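Local coordinates for protein QdtA (Thermoanaerobacterium thermosaccharolyticum, PDB 4ZU5) that belongs to the WxcM-like family of the cupin clan, is built largely of beta-strands, and binds thymidine in the crystal, at residues I91-M99 / I122-A132. Numbering follows the deposited sequence.
Unlike the reference sequence in segment 91-99: Leu94 (reference Phe), Val95 (reference Leu).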
loop_
_atom_site.group_PDB
_atom_site.type_symbol
_atom_site.label_atom_id
_atom_site.label_comp_id
_atom_site.label_asym_id
_atom_site.label_seq_id
_atom_site.Cartn_x
_atom_site.Cartn_y
_atom_site.Cartn_z
ATOM N N ILE A 91 -14.768 3.103 -1.056
ATOM C CA ILE A 91 -15.977 2.320 -0.886
ATOM C C ILE A 91 -16.404 2.380 0.550
ATOM O O ILE A 91 -15.747 1.859 1.415
ATOM C CB ILE A 91 -15.798 0.828 -1.270
ATOM C CG1 ILE A 91 -15.306 0.709 -2.702
ATOM C CG2 ILE A 91 -17.114 0.069 -1.097
ATOM C CD1 ILE A 91 -14.871 -0.693 -3.095
ATOM N N GLY A 92 -17.568 2.959 0.772
ATOM C CA GLY A 92 -18.170 3.028 2.065
ATOM C C GLY A 92 -19.037 1.845 2.457
ATOM O O GLY A 92 -18.944 0.799 1.857
ATOM N N PRO A 93 -19.775 1.978 3.561
ATOM C CA PRO A 93 -20.575 0.890 4.114
ATOM C C PRO A 93 -21.687 0.447 3.173
ATOM O O PRO A 93 -22.244 1.257 2.400
ATOM C CB PRO A 93 -21.172 1.519 5.364
ATOM C CG PRO A 93 -20.047 2.371 5.839
ATOM C CD PRO A 93 -19.615 3.055 4.556
ATOM N N LEU A 94 -21.864 -0.863 3.189
ATOM C CA LEU A 94 -22.993 -1.523 2.579
ATOM C C LEU A 94 -22.989 -1.457 1.086
ATOM O O LEU A 94 -24.040 -1.458 0.430
ATOM C CB LEU A 94 -24.285 -0.934 3.101
ATOM C CG LEU A 94 -24.553 -1.344 4.551
ATOM C CD1 LEU A 94 -25.847 -0.691 4.969
ATOM C CD2 LEU A 94 -24.594 -2.839 4.823
ATOM N N VAL A 95 -21.793 -1.521 0.536
ATOM C CA VAL A 95 -21.652 -1.721 -0.870
ATOM C C VAL A 95 -21.053 -3.108 -1.048
ATOM O O VAL A 95 -20.090 -3.437 -0.387
ATOM C CB VAL A 95 -20.689 -0.691 -1.445
ATOM C CG1 VAL A 95 -20.385 -0.995 -2.904
ATOM C CG2 VAL A 95 -21.281 0.725 -1.329
ATOM N N TRP A 96 -21.643 -3.933 -1.916
ATOM C CA TRP A 96 -21.137 -5.282 -2.173
ATOM C C TRP A 96 -20.111 -5.179 -3.261
ATOM O O TRP A 96 -20.312 -4.510 -4.293
ATOM C CB TRP A 96 -22.309 -6.214 -2.617
ATOM C CG TRP A 96 -21.965 -7.659 -2.923
ATOM C CD1 TRP A 96 -21.623 -8.162 -4.129
ATOM C CD2 TRP A 96 -21.989 -8.770 -2.032
ATOM N NE1 TRP A 96 -21.393 -9.522 -4.047
ATOM C CE2 TRP A 96 -21.628 -9.920 -2.773
ATOM C CE3 TRP A 96 -22.210 -8.911 -0.679
ATOM C CZ2 TRP A 96 -21.502 -11.181 -2.199
ATOM C CZ3 TRP A 96 -22.148 -10.171 -0.123
ATOM C CH2 TRP A 96 -21.754 -11.291 -0.886
ATOM N N ARG A 97 -19.019 -5.910 -3.115
ATOM C CA ARG A 97 -18.074 -5.903 -4.211
ATOM C C ARG A 97 -17.445 -7.233 -4.549
ATOM O O ARG A 97 -17.332 -8.120 -3.704
ATOM C CB ARG A 97 -17.011 -4.826 -4.035
ATOM C CG ARG A 97 -15.796 -5.242 -3.257
ATOM C CD ARG A 97 -16.214 -5.707 -1.884
ATOM N NE ARG A 97 -17.012 -4.741 -1.124
ATOM C CZ ARG A 97 -16.495 -3.830 -0.304
ATOM N NH1 ARG A 97 -15.176 -3.735 -0.187
ATOM N NH2 ARG A 97 -17.296 -3.046 0.411
ATOM N N GLU A 98 -17.086 -7.323 -5.821
ATOM C CA GLU A 98 -16.316 -8.432 -6.414
ATOM C C GLU A 98 -15.234 -7.854 -7.316
ATOM O O GLU A 98 -15.354 -6.756 -7.868
ATOM C CB GLU A 98 -17.285 -9.313 -7.219
ATOM C CG GLU A 98 -18.404 -9.893 -6.375
ATOM C CD GLU A 98 -19.583 -10.399 -7.176
ATOM O OE1 GLU A 98 -19.437 -10.461 -8.403
ATOM O OE2 GLU A 98 -20.609 -10.717 -6.550
ATOM N N MET A 99 -14.135 -8.578 -7.460
ATOM C CA MET A 99 -13.039 -8.111 -8.253
ATOM C C MET A 99 -12.625 -9.189 -9.254
ATOM O O MET A 99 -12.598 -10.363 -8.909
ATOM C CB MET A 99 -11.847 -7.812 -7.343
ATOM C CG MET A 99 -12.075 -6.733 -6.289
ATOM S SD MET A 99 -12.634 -7.388 -4.736
ATOM C CE MET A 99 -11.031 -7.702 -4.007
ATOM N N ILE A 122 -19.576 -8.819 6.030
ATOM C CA ILE A 122 -20.805 -9.456 5.585
ATOM C C ILE A 122 -20.507 -10.351 4.391
ATOM O O ILE A 122 -20.176 -9.872 3.299
ATOM C CB ILE A 122 -21.856 -8.455 5.127
ATOM C CG1 ILE A 122 -22.213 -7.478 6.249
ATOM C CG2 ILE A 122 -23.100 -9.204 4.676
ATOM C CD1 ILE A 122 -23.110 -6.353 5.771
ATOM N N ARG A 123 -20.624 -11.660 4.584
ATOM C CA ARG A 123 -20.363 -12.606 3.502
ATOM C C ARG A 123 -21.639 -13.253 2.951
ATOM O O ARG A 123 -21.636 -13.830 1.892
ATOM C CB ARG A 123 -19.416 -13.699 3.982
ATOM C CG ARG A 123 -17.978 -13.227 4.007
ATOM C CD ARG A 123 -17.097 -14.064 4.930
ATOM N NE ARG A 123 -15.798 -13.418 5.116
ATOM C CZ ARG A 123 -14.944 -13.158 4.125
ATOM N NH1 ARG A 123 -15.215 -13.512 2.868
ATOM N NH2 ARG A 123 -13.804 -12.539 4.388
ATOM N N ASN A 124 -22.727 -13.152 3.685
ATOM C CA ASN A 124 -23.981 -13.722 3.221
ATOM C C ASN A 124 -24.708 -12.745 2.340
ATOM O O ASN A 124 -25.150 -11.692 2.779
ATOM C CB ASN A 124 -24.859 -14.104 4.403
ATOM C CG ASN A 124 -26.093 -14.860 3.969
ATOM O OD1 ASN A 124 -26.987 -14.307 3.358
ATOM N ND2 ASN A 124 -26.120 -16.144 4.252
ATOM N N TYR A 125 -24.864 -13.115 1.087
ATOM C CA TYR A 125 -25.473 -12.218 0.140
ATOM C C TYR A 125 -26.899 -11.871 0.508
ATOM O O TYR A 125 -27.300 -10.724 0.345
ATOM C CB TYR A 125 -25.369 -12.784 -1.263
ATOM C CG TYR A 125 -25.876 -11.839 -2.313
ATOM C CD1 TYR A 125 -25.140 -10.719 -2.688
ATOM C CD2 TYR A 125 -27.127 -12.005 -2.884
ATOM C CE1 TYR A 125 -25.615 -9.824 -3.634
ATOM C CE2 TYR A 125 -27.591 -11.156 -3.865
ATOM C CZ TYR A 125 -26.864 -10.051 -4.232
ATOM O OH TYR A 125 -27.364 -9.147 -5.135
ATOM N N ASP A 126 -27.660 -12.816 1.054
ATOM C CA ASP A 126 -29.066 -12.505 1.408
ATOM C C ASP A 126 -29.165 -11.538 2.587
ATOM O O ASP A 126 -30.018 -10.670 2.618
ATOM C CB ASP A 126 -29.883 -13.760 1.737
ATOM C CG ASP A 126 -30.061 -14.676 0.535
ATOM O OD1 ASP A 126 -30.225 -14.207 -0.607
ATOM O OD2 ASP A 126 -30.004 -15.893 0.742
ATOM N N PHE A 127 -28.266 -11.692 3.539
ATOM C CA PHE A 127 -28.201 -10.775 4.662
ATOM C C PHE A 127 -27.759 -9.400 4.170
ATOM O O PHE A 127 -28.314 -8.398 4.582
ATOM C CB PHE A 127 -27.235 -11.294 5.732
ATOM C CG PHE A 127 -27.174 -10.407 6.964
ATOM C CD1 PHE A 127 -28.316 -10.206 7.746
ATOM C CD2 PHE A 127 -26.002 -9.719 7.313
ATOM C CE1 PHE A 127 -28.290 -9.354 8.847
ATOM C CE2 PHE A 127 -25.965 -8.899 8.434
ATOM C CZ PHE A 127 -27.107 -8.717 9.207
ATOM N N TYR A 128 -26.746 -9.360 3.308
ATOM C CA TYR A 128 -26.308 -8.110 2.738
ATOM C C TYR A 128 -27.527 -7.392 2.186
ATOM O O TYR A 128 -27.831 -6.271 2.558
ATOM C CB TYR A 128 -25.270 -8.280 1.619
ATOM C CG TYR A 128 -25.131 -7.026 0.831
ATOM C CD1 TYR A 128 -24.527 -5.912 1.389
ATOM C CD2 TYR A 128 -25.729 -6.886 -0.397
ATOM C CE1 TYR A 128 -24.529 -4.705 0.736
ATOM C CE2 TYR A 128 -25.720 -5.683 -1.064
ATOM C CZ TYR A 128 -25.093 -4.589 -0.500
ATOM O OH TYR A 128 -25.139 -3.401 -1.190
ATOM N N ILE A 129 -28.229 -8.051 1.270
ATOM C CA ILE A 129 -29.349 -7.427 0.582
ATOM C C ILE A 129 -30.418 -6.931 1.529
ATOM O O ILE A 129 -30.964 -5.864 1.313
ATOM C CB ILE A 129 -30.002 -8.404 -0.434
ATOM C CG1 ILE A 129 -29.024 -8.722 -1.572
ATOM C CG2 ILE A 129 -31.277 -7.820 -1.030
ATOM C CD1 ILE A 129 -28.743 -7.549 -2.498
ATOM N N ASP A 130 -30.746 -7.715 2.537
ATOM C CA ASP A 130 -31.716 -7.276 3.511
ATOM C C ASP A 130 -31.247 -5.986 4.151
ATOM O O ASP A 130 -32.009 -5.042 4.200
ATOM C CB ASP A 130 -31.919 -8.310 4.608
ATOM C CG ASP A 130 -32.877 -9.416 4.172
ATOM O OD1 ASP A 130 -33.700 -9.206 3.243
ATOM O OD2 ASP A 130 -32.780 -10.502 4.770
ATOM N N GLU A 131 -30.044 -5.997 4.720
ATOM C CA GLU A 131 -29.504 -4.776 5.371
ATOM C C GLU A 131 -29.448 -3.596 4.393
ATOM O O GLU A 131 -29.797 -2.470 4.720
ATOM C CB GLU A 131 -28.091 -5.013 5.915
ATOM C CG GLU A 131 -27.961 -5.983 7.075
ATOM C CD GLU A 131 -28.990 -5.737 8.165
ATOM O OE1 GLU A 131 -28.638 -4.987 9.101
ATOM O OE2 GLU A 131 -30.141 -6.251 8.060
ATOM N N ALA A 132 -28.981 -3.839 3.179
ATOM C CA ALA A 132 -28.826 -2.751 2.238
ATOM C C ALA A 132 -30.153 -2.212 1.741
ATOM O O ALA A 132 -30.278 -1.028 1.444
ATOM C CB ALA A 132 -27.967 -3.206 1.066
#
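Trp96 and Tyr125 meet edge to face: the planes stand at 80°, and Tyr125 CD1 lies over the indole, 3.6 Å from Trp96 CE2. Tyr128 packs beside them in the same aromatic cluster, its ring oblique to the indole at 46°. Trp96 CB sits over one face of that phenol, 4.0 Å from the ring centroid, a CH-pi contact. With CG anti to the backbone N (chi1 -180°), the indole of Trp96 reaches toward the start of helix 125-136. Leu94 CD2 touches Ile122 CD1, just ahead of the helix, at 3.9 Å, and approaches Glu131 CB, farther along it. In this cupin-clan protein the contact thus seats the C-terminal helix against strand 96-100 and the loop preceding it, a strand flanked in its antiparallel sheet by 67-73 and 47-53. The hydrogen bond joining the segments runs from Tyr128 OH to Leu94 O (2.8 Å), with the hydroxyl well above the carbonyl plane. At the indole rim, Trp96 NE1 donates to Glu98 OE2 at 2.9 Å, within the ring plane, which helps hold the ring's rotation; Arg70 pairs with the other carboxylate oxygen. Asn124 caps the helix, its OD1 accepting from Phe127 N at 2.9 Å and, weakly, from Asp126 N.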